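Local coordinates for protein exosome complex component Rrp41 (Archaeoglobus fulgidus, PDB 3M7N) that probably degrades RNA from its 3' end as the catalytic exoribonuclease subunit of the archaeal exosome, and can probably also add heteromeric RNA tails, at residues R78-P83 with F126-Q131; G41-E46 with L141-V146; M47-V52 with Q131-S136. The protein carries 1 engineered substitution. All coordinates share one frame; numbering follows the deposited sequence.

Contact 1. Residues R78-P83 with F126-Q131; sequences RYNMAP and FVEVLQ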
loop_
_atom_site.group_PDB
_atom_site.type_symbol
_atom_site.label_atom_id
_atom_site.label_comp_id
_atom_site.label_asym_id
_atom_site.label_seq_id
_atom_site.Cartn_x
_atom_site.Cartn_y
_atom_site.Cartn_z
ATOM N N ARG E 78 -15.495 -1.520 -11.165
ATOM C CA ARG E 78 -15.698 -1.142 -9.793
ATOM C C ARG E 78 -17.149 -0.774 -9.586
ATOM O O ARG E 78 -17.691 0.086 -10.276
ATOM C CB ARG E 78 -14.792 0.040 -9.425
ATOM C CG ARG E 78 -14.837 0.378 -7.950
ATOM C CD ARG E 78 -13.825 1.438 -7.600
ATOM N NE ARG E 78 -14.383 2.781 -7.674
ATOM C CZ ARG E 78 -15.128 3.319 -6.717
ATOM N NH1 ARG E 78 -15.596 4.562 -6.843
ATOM N NH2 ARG E 78 -15.409 2.602 -5.634
ATOM N N TYR E 79 -17.764 -1.437 -8.624
ATOM C CA TYR E 79 -19.131 -1.189 -8.249
ATOM C C TYR E 79 -19.099 -0.460 -6.923
ATOM O O TYR E 79 -18.503 -0.930 -5.952
ATOM C CB TYR E 79 -19.870 -2.523 -8.108
ATOM C CG TYR E 79 -21.206 -2.449 -7.404
ATOM C CD1 TYR E 79 -22.405 -2.388 -8.125
ATOM C CD2 TYR E 79 -21.280 -2.476 -6.018
ATOM C CE1 TYR E 79 -23.651 -2.340 -7.461
ATOM C CE2 TYR E 79 -22.505 -2.431 -5.358
ATOM C CZ TYR E 79 -23.686 -2.365 -6.083
ATOM O OH TYR E 79 -24.883 -2.316 -5.402
ATOM N N ASN E 80 -19.755 0.685 -6.873
ATOM C CA ASN E 80 -19.677 1.515 -5.692
ATOM C C ASN E 80 -20.996 2.205 -5.413
ATOM O O ASN E 80 -21.607 2.798 -6.304
ATOM C CB ASN E 80 -18.545 2.542 -5.837
ATOM C CG ASN E 80 -18.355 3.377 -4.583
ATOM O OD1 ASN E 80 -18.289 2.846 -3.474
ATOM N ND2 ASN E 80 -18.285 4.688 -4.747
ATOM N N MET E 81 -21.440 2.120 -4.171
ATOM C CA MET E 81 -22.668 2.770 -3.783
ATOM C C MET E 81 -22.326 4.078 -3.072
ATOM O O MET E 81 -21.455 4.110 -2.202
ATOM C CB MET E 81 -23.483 1.858 -2.864
ATOM C CG MET E 81 -23.565 0.420 -3.340
ATOM S SD MET E 81 -24.575 -0.597 -2.241
ATOM C CE MET E 81 -26.214 0.076 -2.511
ATOM N N ALA E 82 -23.006 5.152 -3.461
ATOM C CA ALA E 82 -22.850 6.451 -2.822
ATOM C C ALA E 82 -23.479 6.408 -1.441
ATOM O O ALA E 82 -24.461 5.709 -1.230
ATOM C CB ALA E 82 -23.491 7.535 -3.671
ATOM N N PRO E 83 -22.906 7.152 -0.483
ATOM C CA PRO E 83 -23.387 7.083 0.901
ATOM C C PRO E 83 -24.892 7.316 1.033
ATOM O O PRO E 83 -25.506 6.786 1.953
ATOM C CB PRO E 83 -22.604 8.196 1.592
ATOM C CG PRO E 83 -21.344 8.275 0.824
ATOM C CD PRO E 83 -21.728 8.026 -0.610
ATOM N N PHE E 126 -16.328 1.908 -14.312
ATOM C CA PHE E 126 -16.793 2.342 -13.015
ATOM C C PHE E 126 -18.284 2.459 -13.088
ATOM O O PHE E 126 -18.834 2.951 -14.075
ATOM C CB PHE E 126 -16.182 3.698 -12.629
ATOM C CG PHE E 126 -14.677 3.692 -12.575
ATOM C CD1 PHE E 126 -13.930 4.061 -13.681
ATOM C CD2 PHE E 126 -14.011 3.305 -11.417
ATOM C CE1 PHE E 126 -12.537 4.040 -13.639
ATOM C CE2 PHE E 126 -12.625 3.281 -11.364
ATOM C CZ PHE E 126 -11.882 3.650 -12.480
ATOM N N VAL E 127 -18.954 2.000 -12.049
ATOM C CA VAL E 127 -20.376 2.191 -11.991
ATOM C C VAL E 127 -20.737 2.661 -10.604
ATOM O O VAL E 127 -20.262 2.111 -9.602
ATOM C CB VAL E 127 -21.189 0.911 -12.355
ATOM C CG1 VAL E 127 -22.623 1.313 -12.596
ATOM C CG2 VAL E 127 -20.659 0.248 -13.606
ATOM N N GLU E 128 -21.593 3.675 -10.550
ATOM C CA GLU E 128 -21.955 4.296 -9.293
ATOM C C GLU E 128 -23.442 4.198 -9.043
ATOM O O GLU E 128 -24.251 4.648 -9.856
ATOM C CB GLU E 128 -21.546 5.764 -9.319
ATOM C CG GLU E 128 -21.048 6.278 -7.991
ATOM C CD GLU E 128 -19.676 5.727 -7.633
ATOM O OE1 GLU E 128 -18.726 5.800 -8.447
ATOM O OE2 GLU E 128 -19.564 5.197 -6.520
ATOM N N VAL E 129 -23.807 3.609 -7.914
ATOM C CA VAL E 129 -25.197 3.579 -7.519
ATOM C C VAL E 129 -25.546 4.874 -6.790
ATOM O O VAL E 129 -25.174 5.066 -5.641
ATOM C CB VAL E 129 -25.520 2.362 -6.621
ATOM C CG1 VAL E 129 -26.995 2.327 -6.308
ATOM C CG2 VAL E 129 -25.095 1.072 -7.293
ATOM N N LEU E 130 -26.274 5.747 -7.475
ATOM C CA LEU E 130 -26.719 7.015 -6.919
ATOM C C LEU E 130 -27.963 6.804 -6.083
ATOM O O LEU E 130 -28.208 7.516 -5.112
ATOM C CB LEU E 130 -27.008 8.000 -8.051
ATOM C CG LEU E 130 -25.754 8.359 -8.857
ATOM C CD1 LEU E 130 -26.088 9.291 -10.014
ATOM C CD2 LEU E 130 -24.678 8.979 -7.931
ATOM N N GLN E 131 -28.769 5.825 -6.478
ATOM C CA GLN E 131 -29.936 5.474 -5.704
ATOM C C GLN E 131 -30.163 3.986 -5.859
ATOM O O GLN E 131 -30.189 3.464 -6.987
ATOM C CB GLN E 131 -31.177 6.270 -6.130
ATOM C CG GLN E 131 -32.388 6.026 -5.215
ATOM C CD GLN E 131 -33.617 6.835 -5.611
ATOM O OE1 GLN E 131 -34.611 6.281 -6.086
ATOM N NE2 GLN E 131 -33.552 8.149 -5.424
#
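Val129 and Tyr79 meet on one face of the parallel strands 78-81 and 126-129. The CG2 methyl of Val129 lies 3.7 Å from Tyr79 CE1 and also borders the hydroxyl end of the ring. With Val129 CG1 anti to the backbone N (chi1 -176°), CG2 is the branch left to meet the tyrosine, while Val129 CB faces Met81 CG at 4.3 Å. Helices 136-150 and 96-110 both cover this tightly packed face: Cys140 touches Tyr79, Val127 and Val129, Ile101 touches Tyr79, and Tyr79 OH hydrogen-bonds Ser136 OG. Between the faces runs a regular parallel ladder. Val127 N donates to Arg78 O at 2.9 Å, and Val129 N to Asn80 O at 2.8 Å. Asn80 N reaches Val127 O in return, and Ala82 N carries the pairing one residue past its strand to Val129 O, 3.1 Å away. Helix 96-110 lies between the two strands in sequence, which makes the unit a beta-alpha-beta crossover.

The looser part is the Arg78 end of the opposite face, where this arginine is partly exposed. Arg78 NE comes to the edge of the Phe126 ring, 3.8 Å from CD2, with guanidinium and ring planes 61° apart; this is edge contact, not a stack. A bend at chi3 (92°) swings the guanidinium back toward Glu128, but the salt bridge of Arg78 NH1 to Glu128 OE1 is long at 3.7 Å, the oxygen lying well out of the guanidinium plane with no N-H aimed at it. Asn80 ND2 bonds Glu84 of the neighbouring exonuclease 2 subunit, whose Pro87 packs on Phe126. The chemistry thus divides by face: apolar packing and backbone bonds join the strands internally, whereas the mixed face, where Arg78 and Glu128 make only a long ion pair, meets the partner subunit.

Contact 2. Residues G41-E46 with L141-V146; sequences GSCYLE and LNAASV
Cys43 packs against Val146 where helix 136-150 passes over strand 41-47, its SG 3.5 Å from Val146 CG1. The sulfur is anti to the backbone N (chi1 170°), which carries it to the valine, and it also lies 4.0 Å from Ala143 CB. Cys43 CB rests 3.4 Å from the carbonyl O of Ala143. Two residues along, Leu45 sets its CB against the same methyl, 3.7 Å from Ala143 CB, and its CD2 branch reaches across to Asn142 CB at 4.1 Å. The small side chain of Ala143, fitted between Cys43 and Leu45, is consistent with the close 6.8 Å approach of the axes of the two segments, which run at 146° to each other.

Further out, the neighbouring strands complete the bed: Val52 and Ala54 of strand 50-60 touch Ala143, and Ile31 of strand 29-33 touches Cys43, Leu45 and Val146. Helix 212-248 also adjoins, with Gln233 on both Asn142 and Val146. The amide of Asn142 is turned to a different partner, its OD1 accepting from Ser161 N in the second half of the chain. Side chains of strand and helix therefore meet through carbon and sulfur, which implies that van der Waals fit joins this helix to the five-stranded sheet, while the amide of Asn142 is bonded to Ser161.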
loop_
_atom_site.group_PDB
_atom_site.type_symbol
_atom_site.label_atom_id
_atom_site.label_comp_id
_atom_site.label_asym_id
_atom_site.label_seq_id
_atom_site.Cartn_x
_atom_site.Cartn_y
_atom_site.Cartn_z
ATOM N N GLY E 41 -16.733 6.677 -22.519
ATOM C CA GLY E 41 -18.086 6.221 -22.751
ATOM C C GLY E 41 -18.880 6.239 -21.465
ATOM O O GLY E 41 -18.334 6.052 -20.376
ATOM N N SER E 42 -20.178 6.463 -21.572
ATOM C CA SER E 42 -20.977 6.560 -20.363
ATOM C C SER E 42 -22.431 6.214 -20.590
ATOM O O SER E 42 -22.915 6.182 -21.723
ATOM C CB SER E 42 -20.887 7.971 -19.798
ATOM O OG SER E 42 -21.181 8.925 -20.802
ATOM N N CYS E 43 -23.135 5.994 -19.491
ATOM C CA CYS E 43 -24.545 5.695 -19.555
ATOM C C CYS E 43 -25.191 6.024 -18.233
ATOM O O CYS E 43 -24.692 5.612 -17.190
ATOM C CB CYS E 43 -24.757 4.214 -19.893
ATOM S SG CYS E 43 -26.482 3.622 -19.732
ATOM N N TYR E 44 -26.282 6.789 -18.280
ATOM C CA TYR E 44 -27.171 6.922 -17.127
ATOM C C TYR E 44 -28.389 5.991 -17.306
ATOM O O TYR E 44 -28.958 5.893 -18.387
ATOM C CB TYR E 44 -27.606 8.373 -16.889
ATOM C CG TYR E 44 -28.602 8.512 -15.752
ATOM C CD1 TYR E 44 -28.192 8.461 -14.425
ATOM C CD2 TYR E 44 -29.947 8.682 -16.004
ATOM C CE1 TYR E 44 -29.118 8.580 -13.375
ATOM C CE2 TYR E 44 -30.871 8.799 -14.969
ATOM C CZ TYR E 44 -30.453 8.741 -13.660
ATOM O OH TYR E 44 -31.366 8.865 -12.636
ATOM N N LEU E 45 -28.769 5.297 -16.244
ATOM C CA LEU E 45 -29.710 4.201 -16.354
ATOM C C LEU E 45 -30.556 4.209 -15.117
ATOM O O LEU E 45 -30.046 4.339 -14.003
ATOM C CB LEU E 45 -28.955 2.888 -16.447
ATOM C CG LEU E 45 -29.482 1.455 -16.642
ATOM C CD1 LEU E 45 -30.612 1.058 -15.691
ATOM C CD2 LEU E 45 -29.769 1.110 -18.091
ATOM N N GLU E 46 -31.860 4.111 -15.326
ATOM C CA GLU E 46 -32.793 3.876 -14.247
ATOM C C GLU E 46 -33.437 2.504 -14.449
ATOM O O GLU E 46 -33.590 2.015 -15.577
ATOM C CB GLU E 46 -33.838 4.991 -14.193
ATOM C CG GLU E 46 -33.299 6.319 -13.672
ATOM C CD GLU E 46 -34.323 7.452 -13.748
ATOM O OE1 GLU E 46 -33.933 8.629 -13.574
ATOM O OE2 GLU E 46 -35.519 7.167 -13.993
ATOM N N LEU E 141 -24.769 -3.517 -14.485
ATOM C CA LEU E 141 -24.301 -4.298 -15.617
ATOM C C LEU E 141 -24.927 -3.795 -16.924
ATOM O O LEU E 141 -24.242 -3.707 -17.954
ATOM C CB LEU E 141 -24.574 -5.786 -15.412
ATOM C CG LEU E 141 -23.618 -6.599 -14.539
ATOM C CD1 LEU E 141 -24.196 -8.006 -14.267
ATOM C CD2 LEU E 141 -22.229 -6.670 -15.182
ATOM N N ASN E 142 -26.214 -3.433 -16.884
ATOM C CA ASN E 142 -26.848 -2.925 -18.098
ATOM C C ASN E 142 -26.236 -1.604 -18.488
ATOM O O ASN E 142 -25.967 -1.365 -19.667
ATOM C CB ASN E 142 -28.376 -2.786 -17.966
ATOM C CG ASN E 142 -29.076 -4.120 -17.934
ATOM O OD1 ASN E 142 -28.770 -5.012 -18.738
ATOM N ND2 ASN E 142 -30.001 -4.283 -16.991
ATOM N N ALA E 143 -26.029 -0.741 -17.498
ATOM C CA ALA E 143 -25.471 0.579 -17.776
ATOM C C ALA E 143 -24.047 0.436 -18.283
ATOM O O ALA E 143 -23.637 1.110 -19.233
ATOM C CB ALA E 143 -25.529 1.455 -16.547
ATOM N N ALA E 144 -23.297 -0.487 -17.690
ATOM C CA ALA E 144 -21.910 -0.666 -18.115
ATOM C C ALA E 144 -21.760 -1.131 -19.576
ATOM O O ALA E 144 -20.864 -0.664 -20.282
ATOM C CB ALA E 144 -21.176 -1.584 -17.169
ATOM N N SER E 145 -22.633 -2.036 -20.031
ATOM C CA SER E 145 -22.572 -2.532 -21.414
ATOM C C SER E 145 -22.911 -1.420 -22.393
ATOM O O SER E 145 -22.329 -1.331 -23.477
ATOM C CB SER E 145 -23.507 -3.742 -21.626
ATOM O OG SER E 145 -23.263 -4.404 -22.876
ATOM N N VAL E 146 -23.861 -0.568 -22.008
ATOM C CA VAL E 146 -24.181 0.608 -22.818
ATOM C C VAL E 146 -22.949 1.511 -22.902
ATOM O O VAL E 146 -22.531 1.891 -24.005
ATOM C CB VAL E 146 -25.418 1.389 -22.288
ATOM C CG1 VAL E 146 -25.546 2.746 -22.985
ATOM C CG2 VAL E 146 -26.674 0.583 -22.490
#

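Contact 3. Residues M47-V52 with Q131-S136; sequences MGKNKV and QADAGS. With nucleotides of chain L.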
loop_
_atom_site.group_PDB
_atom_site.type_symbol
_atom_site.label_atom_id
_atom_site.label_comp_id
_atom_site.label_asym_id
_atom_site.label_seq_id
_atom_site.Cartn_x
_atom_site.Cartn_y
_atom_site.Cartn_z
ATOM N N MET E 47 -33.795 1.879 -13.344
ATOM C CA MET E 47 -34.381 0.559 -13.379
ATOM C C MET E 47 -35.146 0.444 -12.090
ATOM O O MET E 47 -34.568 0.148 -11.040
ATOM C CB MET E 47 -33.278 -0.482 -13.444
ATOM C CG MET E 47 -33.728 -1.904 -13.516
ATOM S SD MET E 47 -32.352 -2.964 -13.972
ATOM C CE MET E 47 -33.205 -4.450 -14.524
ATOM N N GLY E 48 -36.445 0.705 -12.157
ATOM C CA GLY E 48 -37.222 0.876 -10.946
ATOM C C GLY E 48 -36.668 2.080 -10.195
ATOM O O GLY E 48 -36.413 3.130 -10.784
ATOM N N LYS E 49 -36.460 1.924 -8.896
ATOM C CA LYS E 49 -35.928 3.012 -8.099
ATOM C C LYS E 49 -34.417 3.092 -8.153
ATOM O O LYS E 49 -33.830 4.011 -7.581
ATOM C CB LYS E 49 -36.386 2.897 -6.650
ATOM C CG LYS E 49 -37.858 3.144 -6.462
ATOM C CD LYS E 49 -38.232 3.081 -4.989
ATOM C CE LYS E 49 -39.747 3.018 -4.826
ATOM N NZ LYS E 49 -40.434 3.839 -5.874
ATOM N N ASN E 50 -33.781 2.139 -8.829
ATOM C CA ASN E 50 -32.331 2.185 -8.984
ATOM C C ASN E 50 -31.972 3.350 -9.857
ATOM O O ASN E 50 -32.612 3.571 -10.882
ATOM C CB ASN E 50 -31.781 0.915 -9.640
ATOM C CG ASN E 50 -31.794 -0.278 -8.705
ATOM O OD1 ASN E 50 -31.079 -0.297 -7.697
ATOM N ND2 ASN E 50 -32.618 -1.283 -9.030
ATOM N N LYS E 51 -30.951 4.101 -9.460
ATOM C CA LYS E 51 -30.399 5.125 -10.348
ATOM C C LYS E 51 -28.901 4.989 -10.369
ATOM O O LYS E 51 -28.243 5.209 -9.361
ATOM C CB LYS E 51 -30.781 6.527 -9.891
ATOM C CG LYS E 51 -32.266 6.757 -9.805
ATOM C CD LYS E 51 -32.586 8.245 -9.772
ATOM C CE LYS E 51 -34.061 8.463 -9.469
ATOM N NZ LYS E 51 -34.340 9.907 -9.415
ATOM N N VAL E 52 -28.358 4.628 -11.522
ATOM C CA VAL E 52 -26.946 4.323 -11.598
ATOM C C VAL E 52 -26.314 5.066 -12.742
ATOM O O VAL E 52 -26.990 5.466 -13.691
ATOM C CB VAL E 52 -26.706 2.809 -11.818
ATOM C CG1 VAL E 52 -27.504 1.998 -10.820
ATOM C CG2 VAL E 52 -27.069 2.410 -13.230
ATOM N N GLN E 131 -28.769 5.825 -6.478
ATOM C CA GLN E 131 -29.936 5.474 -5.704
ATOM C C GLN E 131 -30.163 3.986 -5.859
ATOM O O GLN E 131 -30.189 3.464 -6.987
ATOM C CB GLN E 131 -31.177 6.270 -6.130
ATOM C CG GLN E 131 -32.388 6.026 -5.215
ATOM C CD GLN E 131 -33.617 6.835 -5.611
ATOM O OE1 GLN E 131 -34.611 6.281 -6.086
ATOM N NE2 GLN E 131 -33.552 8.149 -5.424
ATOM N N ALA E 132 -30.326 3.317 -4.720
ATOM C CA ALA E 132 -30.305 1.871 -4.683
ATOM C C ALA E 132 -31.669 1.275 -4.446
ATOM O O ALA E 132 -32.436 1.726 -3.597
ATOM C CB ALA E 132 -29.344 1.387 -3.619
ATOM N N ASP E 133 -31.965 0.239 -5.207
ATOM C CA ASP E 133 -33.089 -0.615 -4.881
ATOM C C ASP E 133 -32.671 -2.038 -5.222
ATOM O O ASP E 133 -31.505 -2.272 -5.544
ATOM C CB ASP E 133 -34.348 -0.187 -5.632
ATOM C CG ASP E 133 -35.612 -0.554 -4.887
ATOM O OD1 ASP E 133 -36.179 0.312 -4.181
ATOM O OD2 ASP E 133 -36.027 -1.726 -4.990
ATOM N N ALA E 134 -33.598 -2.985 -5.131
ATOM C CA ALA E 134 -33.279 -4.362 -5.470
ATOM C C ALA E 134 -32.741 -4.402 -6.893
ATOM O O ALA E 134 -33.190 -3.650 -7.744
ATOM C CB ALA E 134 -34.514 -5.254 -5.326
ATOM N N GLY E 135 -31.768 -5.267 -7.143
ATOM C CA GLY E 135 -31.249 -5.450 -8.477
ATOM C C GLY E 135 -30.204 -4.447 -8.942
ATOM O O GLY E 135 -29.853 -4.453 -10.132
ATOM N N SER E 136 -29.694 -3.600 -8.044
ATOM C CA SER E 136 -28.712 -2.579 -8.456
ATOM C C SER E 136 -27.522 -3.152 -9.224
ATOM O O SER E 136 -26.986 -2.503 -10.124
ATOM C CB SER E 136 -28.217 -1.719 -7.283
ATOM O OG SER E 136 -27.501 -2.469 -6.321
ATOM P P C L 6 -28.509 -7.672 -2.668
ATOM O OP1 C L 6 -29.026 -8.189 -3.957
ATOM O OP2 C L 6 -27.144 -8.058 -2.233
ATOM O "O5'" C L 6 -28.650 -6.069 -2.649
ATOM C "C5'" C L 6 -29.905 -5.503 -3.035
ATOM C "C4'" C L 6 -30.225 -4.206 -2.314
ATOM O "O4'" C L 6 -30.004 -4.314 -0.885
ATOM C "C3'" C L 6 -29.369 -3.002 -2.669
ATOM O "O3'" C L 6 -29.651 -2.555 -3.993
ATOM C "C2'" C L 6 -29.868 -2.049 -1.590
ATOM O "O2'" C L 6 -31.168 -1.533 -1.846
ATOM C "C1'" C L 6 -29.896 -2.990 -0.382
ATOM N N1 C L 6 -28.669 -2.840 0.446
ATOM C C2 C L 6 -28.616 -1.784 1.359
ATOM O O2 C L 6 -29.590 -1.027 1.455
ATOM N N3 C L 6 -27.503 -1.625 2.115
ATOM C C4 C L 6 -26.478 -2.470 1.981
ATOM N N4 C L 6 -25.400 -2.267 2.756
ATOM C C5 C L 6 -26.519 -3.555 1.050
ATOM C C6 C L 6 -27.621 -3.700 0.307
#
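The carboxamide of Asn50 is wedged between two turns and bonded at both ends to the loop 131-136. Its OD1 accepts Asp133 N at 2.7 Å, the donor standing above the carbonyl plane by 55° and not on a lone pair. ND2 points the other way: Ala134 O lies in its amide plane, 2.8 Å off, and Met47 O takes a second bond from ND2 at 3.1 Å, tilted slightly from that plane. CG anti to the carbonyl carbon (chi1 -73°) brings the amide over the loop, and three bonds fix its rotation. The Met47 O that ND2 reaches also accepts Asn50 N, closing the type II' turn from Met47 to Asn50; a type II turn spans Asp133 to Ser136.

Beside this, Lys51 and Gln131 run side by side and point the same way, CB to CB 3.8 Å apart, over an antiparallel hydrogen-bonded pair in which Lys51 N donates to Gln131 O at 2.7 Å. Leu130 and Gln131 both face Lys51, a classic beta bulge at the corner where the chain of this RNase PH domain leaves strand 122-129 for the loop leading to helix 136-150, with Gly135 as its N-cap residue. Lys51 NZ and Gln131 NE2 both reach Glu43 of the neighbouring exonuclease 2 subunit. Lys49 crosses Asp133 obliquely, its CD 3.5 Å from Asp133 OD1, and OD1 forms a salt bridge with Lys44 of that subunit; Asp133 OD2 instead accepts Ala134 N, met from above the carboxylate plane.

On the RNA side, O3' of nucleotide C6 of chain L approaches Asp133 O at 2.4 Å, too short to be taken at face value, in a geometry that suits a hydrogen bond. A bond from Ser136 OG, the partner of Tyr79 OH, to the same O3' (3.2 Å) is not settled, since its proton has another acceptor within reach.

The three contacts belong to one sheet and the helix packed on it, all within the first RNase PH family domain. Contacts 1 and 3 share Gln131, have centres about 10 Å apart, and meet again at Tyr79 OH and Ser136 OG, 2.8 Å apart. Contact 2 lies on the helix that follows the loop of contact 3, with centres about 13 Å apart; Leu45 O of contact 2 and Val52 N of contact 3, 3.0 Å apart, join strands 41-47 and 50-60. Contacts 1 and 2 touch at Val127 CG2 and Ala144 CB. Contact 3 meets the RNA directly. Contact 1 has its nearest atom about 4 Å from the bound nucleic acid. For contact 2 the nearest atom is about 11 Å from the bound nucleic acid.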